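Local coordinates for Afp3 (Serratia entomophila, PDB 6RBN), which forms part of the sheath of the anti-feeding prophage, a contractile injection system, and probably drives its tube outward when the sheath contracts, at residues P291-V302 against I322-W333. Numbering follows the deposited sequence.
Sequences PANVVLNGVSDV and IRHFSDRGLVVW
Val295 pairs with Val331 in a single antiparallel bridge, a non-hydrogen-bonded pair with their CA atoms 4.5 Å apart, flanked by a nearly straight bond from Leu296 N to Leu330 O (2.8 Å) and a weak one from Val332 N to Val294 O (3.3 Å). Beta-branched valines suit this extended stretch, and the two at the bridge meet obliquely through their CG2 methyls at 3.8 Å. The other branch of Val295, CG1, set opposite the backbone N (chi1 177°), reaches the carbonyl of Arg328. CG2 of Val331 also lies over the centre of the Arg328 guanidinium, while Asn293 O sits near the plane at its edge, 2.9 Å from NH2.

Residues 322-325 and 329-332 form a beta hairpin with a classic bulge: Arg328 and Gly329 both face Phe325, and the backbone angles at Gly329 call for glycine. The single bridge lays 294-296 along the edge of strand 329-332, within the subtilisin-like domain of the sheath protein family.

Leu330 inserts its branched end into the bend of 299-302. Its CD1 meets Val299 CG2 nearly at a right angle (3.8 Å) and also touches the main chain of Ser300, whereas CD2 lies 3.7 Å from Val302 CG1, the two side chains running past each other in opposite senses. Ile322 CG2 bridges Val302 CG1 and Leu296 CD1, each at 3.9 Å, giving a mainly aliphatic cluster, with the His324 ring edge against Leu330 CD2. Leu296 continues onto Val277 of helix 271-284. At the other end the Asn293 amide lies obliquely against the Trp333 ring, the two planes 51° apart; Phe325 CZ is centred over one indole face. Asn293 and Arg328 suit this polar edge, where both pack on Asn268 of the Afp2 chain.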
ATOM      1  N   PRO D 291      13.449   0.778  62.243  1.00 71.64           N
ATOM      2  CA  PRO D 291      14.821   1.270  62.490  1.00 71.64           C
ATOM      3  C   PRO D 291      15.438   0.662  63.744  1.00 71.64           C
ATOM      4  O   PRO D 291      15.753   1.341  64.724  1.00 71.64           O
ATOM      5  CB  PRO D 291      14.602   2.779  62.621  1.00 71.64           C
ATOM      6  CG  PRO D 291      13.233   2.887  63.176  1.00 71.64           C
ATOM      7  CD  PRO D 291      12.431   1.779  62.600  1.00 71.64           C
ATOM      8  N   ALA D 292      15.623  -0.661  63.733  1.00 72.11           N
ATOM      9  CA  ALA D 292      16.010  -1.337  64.964  1.00 72.11           C
ATOM     10  C   ALA D 292      17.027  -2.457  64.755  1.00 72.11           C
ATOM     11  O   ALA D 292      16.987  -3.455  65.482  1.00 72.11           O
ATOM     12  CB  ALA D 292      14.772  -1.877  65.672  1.00 72.11           C
ATOM     13  N   ASN D 293      17.916  -2.342  63.774  1.00 72.27           N
ATOM     14  CA  ASN D 293      19.121  -3.162  63.750  1.00 72.27           C
ATOM     15  C   ASN D 293      20.333  -2.354  63.318  1.00 72.27           C
ATOM     16  O   ASN D 293      21.287  -2.925  62.782  1.00 72.27           O
ATOM     17  CB  ASN D 293      18.991  -4.380  62.833  1.00 72.27           C
ATOM     18  CG  ASN D 293      18.289  -5.536  63.492  1.00 72.27           C
ATOM     19  OD1 ASN D 293      18.526  -5.825  64.656  1.00 72.27           O
ATOM     20  ND2 ASN D 293      17.440  -6.219  62.744  1.00 72.27           N
ATOM     21  N   VAL D 294      20.322  -1.063  63.530  1.00 72.62           N
ATOM     22  CA  VAL D 294      21.402  -0.198  63.086  1.00 72.62           C
ATOM     23  C   VAL D 294      22.457  -0.144  64.176  1.00 72.62           C
ATOM     24  O   VAL D 294      22.148   0.088  65.349  1.00 72.62           O
ATOM     25  CB  VAL D 294      20.864   1.202  62.744  1.00 72.62           C
ATOM     26  CG1 VAL D 294      21.989   2.114  62.281  1.00 72.62           C
ATOM     27  CG2 VAL D 294      19.784   1.101  61.686  1.00 72.62           C
ATOM     28  N   VAL D 295      23.705  -0.377  63.796  1.00 72.81           N
ATOM     29  CA  VAL D 295      24.828  -0.282  64.714  1.00 72.81           C
ATOM     30  C   VAL D 295      25.234   1.179  64.821  1.00 72.81           C
ATOM     31  O   VAL D 295      25.461   1.846  63.804  1.00 72.81           O
ATOM     32  CB  VAL D 295      25.999  -1.156  64.242  1.00 72.81           C
ATOM     33  CG1 VAL D 295      27.193  -0.991  65.157  1.00 72.81           C
ATOM     34  CG2 VAL D 295      25.574  -2.605  64.178  1.00 72.81           C
ATOM     35  N   LEU D 296      25.318   1.683  66.047  1.00 74.94           N
ATOM     36  CA  LEU D 296      25.581   3.095  66.283  1.00 74.94           C
ATOM     37  C   LEU D 296      27.058   3.392  66.053  1.00 74.94           C
ATOM     38  O   LEU D 296      27.922   2.822  66.724  1.00 74.94           O
ATOM     39  CB  LEU D 296      25.169   3.473  67.702  1.00 74.94           C
ATOM     40  CG  LEU D 296      23.688   3.291  68.035  1.00 74.94           C
ATOM     41  CD1 LEU D 296      23.430   3.569  69.500  1.00 74.94           C
ATOM     42  CD2 LEU D 296      22.834   4.180  67.170  1.00 74.94           C
ATOM     43  N   ASN D 297      27.347   4.284  65.109  1.00 79.25           N
ATOM     44  CA  ASN D 297      28.714   4.703  64.858  1.00 79.25           C
ATOM     45  C   ASN D 297      29.155   5.706  65.913  1.00 79.25           C
ATOM     46  O   ASN D 297      28.341   6.270  66.647  1.00 79.25           O
ATOM     47  CB  ASN D 297      28.846   5.329  63.472  1.00 79.25           C
ATOM     48  CG  ASN D 297      28.627   4.336  62.364  1.00 79.25           C
ATOM     49  OD1 ASN D 297      29.085   3.197  62.433  1.00 79.25           O
ATOM     50  ND2 ASN D 297      27.921   4.760  61.326  1.00 79.25           N
ATOM     51  N   GLY D 298      30.461   5.932  65.985  1.00 82.36           N
ATOM     52  CA  GLY D 298      30.942   6.886  66.962  1.00 82.36           C
ATOM     53  C   GLY D 298      31.222   6.242  68.300  1.00 82.36           C
ATOM     54  O   GLY D 298      32.331   5.768  68.566  1.00 82.36           O
ATOM     55  N   VAL D 299      30.200   6.258  69.150  1.00 83.44           N
ATOM     56  CA  VAL D 299      30.221   5.864  70.555  1.00 83.44           C
ATOM     57  C   VAL D 299      30.737   4.451  70.804  1.00 83.44           C
ATOM     58  O   VAL D 299      30.739   3.601  69.909  1.00 83.44           O
ATOM     59  CB  VAL D 299      28.809   6.005  71.131  1.00 83.44           C
ATOM     60  CG1 VAL D 299      28.367   7.436  71.058  1.00 83.44           C
ATOM     61  CG2 VAL D 299      27.853   5.133  70.343  1.00 83.44           C
ATOM     62  N   SER D 300      31.178   4.201  72.038  1.00 88.34           N
ATOM     63  CA  SER D 300      31.793   2.933  72.415  1.00 88.34           C
ATOM     64  C   SER D 300      30.867   2.057  73.252  1.00 88.34           C
ATOM     65  O   SER D 300      30.631   0.897  72.904  1.00 88.34           O
ATOM     66  CB  SER D 300      33.096   3.200  73.175  1.00 88.34           C
ATOM     67  OG  SER D 300      32.837   3.840  74.412  1.00 88.34           O
ATOM     68  N   ASP D 301      30.334   2.587  74.353  1.00 89.06           N
ATOM     69  CA  ASP D 301      29.590   1.761  75.292  1.00 89.06           C
ATOM     70  C   ASP D 301      28.478   2.582  75.929  1.00 89.06           C
ATOM     71  O   ASP D 301      28.592   3.800  76.078  1.00 89.06           O
ATOM     72  CB  ASP D 301      30.520   1.192  76.372  1.00 89.06           C
ATOM     73  CG  ASP D 301      29.896   0.045  77.150  1.00 89.06           C
ATOM     74  OD1 ASP D 301      28.748  -0.346  76.849  1.00 89.06           O
ATOM     75  OD2 ASP D 301      30.561  -0.469  78.073  1.00 89.06           O
ATOM     76  N   VAL D 302      27.402   1.892  76.305  1.00 84.95           N
ATOM     77  CA  VAL D 302      26.275   2.498  77.006  1.00 84.95           C
ATOM     78  C   VAL D 302      26.609   2.651  78.481  1.00 84.95           C
ATOM     79  O   VAL D 302      27.590   2.084  78.970  1.00 84.95           O
ATOM     80  CB  VAL D 302      24.991   1.669  76.826  1.00 84.95           C
ATOM     81  CG1 VAL D 302      24.528   1.716  75.392  1.00 84.95           C
ATOM     82  CG2 VAL D 302      25.236   0.238  77.249  1.00 84.95           C
ATOM     83  N   ILE D 322      18.678   0.352  73.878  1.00 73.72           N
ATOM     84  CA  ILE D 322      19.949   0.250  73.168  1.00 73.72           C
ATOM     85  C   ILE D 322      20.743  -0.882  73.807  1.00 73.72           C
ATOM     86  O   ILE D 322      21.180  -0.768  74.956  1.00 73.72           O
ATOM     87  CB  ILE D 322      20.739   1.566  73.240  1.00 73.72           C
ATOM     88  CG1 ILE D 322      19.889   2.746  72.774  1.00 73.72           C
ATOM     89  CG2 ILE D 322      21.998   1.460  72.408  1.00 73.72           C
ATOM     90  CD1 ILE D 322      19.459   2.659  71.350  1.00 73.72           C
ATOM     91  N   ARG D 323      20.939  -1.968  73.071  1.00 74.61           N
ATOM     92  CA  ARG D 323      21.609  -3.154  73.583  1.00 74.61           C
ATOM     93  C   ARG D 323      23.039  -3.226  73.071  1.00 74.61           C
ATOM     94  O   ARG D 323      23.393  -2.621  72.057  1.00 74.61           O
ATOM     95  CB  ARG D 323      20.858  -4.425  73.178  1.00 74.61           C
ATOM     96  CG  ARG D 323      19.497  -4.573  73.811  1.00 74.61           C
ATOM     97  CD  ARG D 323      19.614  -4.898  75.280  1.00 74.61           C
ATOM     98  NE  ARG D 323      20.307  -6.162  75.497  1.00 74.61           N
ATOM     99  CZ  ARG D 323      19.709  -7.348  75.503  1.00 74.61           C
ATOM    100  NH1 ARG D 323      18.404  -7.435  75.309  1.00 74.61           N
ATOM    101  NH2 ARG D 323      20.417  -8.447  75.708  1.00 74.61           N
ATOM    102  N   HIS D 324      23.863  -3.982  73.788  1.00 75.47           N
ATOM    103  CA  HIS D 324      25.229  -4.263  73.376  1.00 75.47           C
ATOM    104  C   HIS D 324      25.358  -5.729  73.000  1.00 75.47           C
ATOM    105  O   HIS D 324      25.071  -6.612  73.814  1.00 75.47           O
ATOM    106  CB  HIS D 324      26.234  -3.919  74.474  1.00 75.47           C
ATOM    107  CG  HIS D 324      27.662  -4.057  74.043  1.00 75.47           C
ATOM    108  ND1 HIS D 324      28.341  -5.254  74.093  1.00 75.47           N
ATOM    109  CD2 HIS D 324      28.534  -3.150  73.547  1.00 75.47           C
ATOM    110  CE1 HIS D 324      29.571  -5.079  73.647  1.00 75.47           C
ATOM    111  NE2 HIS D 324      29.716  -3.810  73.310  1.00 75.47           N
ATOM    112  N   PHE D 325      25.782  -5.982  71.770  1.00 74.80           N
ATOM    113  CA  PHE D 325      26.112  -7.317  71.298  1.00 74.80           C
ATOM    114  C   PHE D 325      27.607  -7.366  71.028  1.00 74.80           C
ATOM    115  O   PHE D 325      28.172  -6.405  70.497  1.00 74.80           O
ATOM    116  CB  PHE D 325      25.315  -7.663  70.043  1.00 74.80           C
ATOM    117  CG  PHE D 325      23.840  -7.770  70.282  1.00 74.80           C
ATOM    118  CD1 PHE D 325      23.295  -8.917  70.828  1.00 74.80           C
ATOM    119  CD2 PHE D 325      23.000  -6.717  69.971  1.00 74.80           C
ATOM    120  CE1 PHE D 325      21.938  -9.014  71.054  1.00 74.80           C
ATOM    121  CE2 PHE D 325      21.645  -6.809  70.197  1.00 74.80           C
ATOM    122  CZ  PHE D 325      21.115  -7.959  70.738  1.00 74.80           C
ATOM    123  N   SER D 326      28.243  -8.476  71.408  1.00 78.93           N
ATOM    124  CA  SER D 326      29.702  -8.537  71.404  1.00 78.93           C
ATOM    125  C   SER D 326      30.261  -8.584  69.989  1.00 78.93           C
ATOM    126  O   SER D 326      31.333  -8.029  69.718  1.00 78.93           O
ATOM    127  CB  SER D 326      30.173  -9.751  72.201  1.00 78.93           C
ATOM    128  OG  SER D 326      29.790 -10.951  71.557  1.00 78.93           O
ATOM    129  N   ASP D 327      29.555  -9.240  69.071  1.00 80.11           N
ATOM    130  CA  ASP D 327      30.046  -9.336  67.702  1.00 80.11           C
ATOM    131  C   ASP D 327      29.747  -8.073  66.904  1.00 80.11           C
ATOM    132  O   ASP D 327      30.451  -7.764  65.936  1.00 80.11           O
ATOM    133  CB  ASP D 327      29.457 -10.572  67.020  1.00 80.11           C
ATOM    134  CG  ASP D 327      27.943 -10.629  67.106  1.00 80.11           C
ATOM    135  OD1 ASP D 327      27.342  -9.799  67.818  1.00 80.11           O
ATOM    136  OD2 ASP D 327      27.347 -11.507  66.448  1.00 80.11           O
ATOM    137  N   ARG D 328      28.710  -7.332  67.285  1.00 75.11           N
ATOM    138  CA  ARG D 328      28.246  -6.210  66.482  1.00 75.11           C
ATOM    139  C   ARG D 328      28.573  -4.850  67.079  1.00 75.11           C
ATOM    140  O   ARG D 328      28.985  -3.951  66.345  1.00 75.11           O
ATOM    141  CB  ARG D 328      26.735  -6.311  66.267  1.00 75.11           C
ATOM    142  CG  ARG D 328      26.318  -7.558  65.520  1.00 75.11           C
ATOM    143  CD  ARG D 328      24.819  -7.627  65.337  1.00 75.11           C
ATOM    144  NE  ARG D 328      24.338  -6.637  64.382  1.00 75.11           N
ATOM    145  CZ  ARG D 328      23.054  -6.376  64.168  1.00 75.11           C
ATOM    146  NH1 ARG D 328      22.124  -7.028  64.848  1.00 75.11           N
ATOM    147  NH2 ARG D 328      22.702  -5.462  63.277  1.00 75.11           N
ATOM    148  N   GLY D 329      28.397  -4.675  68.384  1.00 75.04           N
ATOM    149  CA  GLY D 329      28.640  -3.388  69.005  1.00 75.04           C
ATOM    150  C   GLY D 329      27.422  -2.867  69.733  1.00 75.04           C
ATOM    151  O   GLY D 329      26.832  -3.587  70.540  1.00 75.04           O
ATOM    152  N   LEU D 330      27.023  -1.629  69.452  1.00 75.58           N
ATOM    153  CA  LEU D 330      25.835  -1.032  70.059  1.00 75.58           C
ATOM    154  C   LEU D 330      24.735  -1.002  69.014  1.00 75.58           C
ATOM    155  O   LEU D 330      24.829  -0.262  68.031  1.00 75.58           O
ATOM    156  CB  LEU D 330      26.117   0.369  70.588  1.00 75.58           C
ATOM    157  CG  LEU D 330      27.043   0.452  71.795  1.00 75.58           C
ATOM    158  CD1 LEU D 330      27.268   1.896  72.177  1.00 75.58           C
ATOM    159  CD2 LEU D 330      26.450  -0.323  72.944  1.00 75.58           C
ATOM    160  N   VAL D 331      23.693  -1.792  69.232  1.00 72.14           N
ATOM    161  CA  VAL D 331      22.594  -1.939  68.289  1.00 72.14           C
ATOM    162  C   VAL D 331      21.332  -1.404  68.941  1.00 72.14           C
ATOM    163  O   VAL D 331      21.006  -1.777  70.072  1.00 72.14           O
ATOM    164  CB  VAL D 331      22.424  -3.416  67.879  1.00 72.14           C
ATOM    165  CG1 VAL D 331      21.250  -3.588  66.942  1.00 72.14           C
ATOM    166  CG2 VAL D 331      23.690  -3.939  67.242  1.00 72.14           C
ATOM    167  N   VAL D 332      20.629  -0.516  68.237  1.00 70.16           N
ATOM    168  CA  VAL D 332      19.310  -0.105  68.692  1.00 70.16           C
ATOM    169  C   VAL D 332      18.350  -1.283  68.543  1.00 70.16           C
ATOM    170  O   VAL D 332      18.353  -1.996  67.535  1.00 70.16           O
ATOM    171  CB  VAL D 332      18.844   1.156  67.934  1.00 70.16           C
ATOM    172  CG1 VAL D 332      18.901   0.970  66.433  1.00 70.16           C
ATOM    173  CG2 VAL D 332      17.448   1.563  68.363  1.00 70.16           C
ATOM    174  N   TRP D 333      17.574  -1.544  69.591  1.00 68.67           N
ATOM    175  CA  TRP D 333      16.926  -2.847  69.715  1.00 68.67           C
ATOM    176  C   TRP D 333      15.526  -2.624  70.277  1.00 68.67           C
ATOM    177  O   TRP D 333      15.333  -2.616  71.494  1.00 68.67           O
ATOM    178  CB  TRP D 333      17.766  -3.755  70.600  1.00 68.67           C
ATOM    179  CG  TRP D 333      17.426  -5.195  70.570  1.00 68.67           C
ATOM    180  CD1 TRP D 333      16.778  -5.901  71.529  1.00 68.67           C
ATOM    181  CD2 TRP D 333      17.751  -6.129  69.536  1.00 68.67           C
ATOM    182  NE1 TRP D 333      16.665  -7.216  71.158  1.00 68.67           N
ATOM    183  CE2 TRP D 333      17.254  -7.378  69.933  1.00 68.67           C
ATOM    184  CE3 TRP D 333      18.405  -6.022  68.308  1.00 68.67           C
ATOM    185  CZ2 TRP D 333      17.392  -8.515  69.149  1.00 68.67           C
ATOM    186  CZ3 TRP D 333      18.540  -7.153  67.535  1.00 68.67           C
ATOM    187  CH2 TRP D 333      18.036  -8.381  67.955  1.00 68.67           C
TER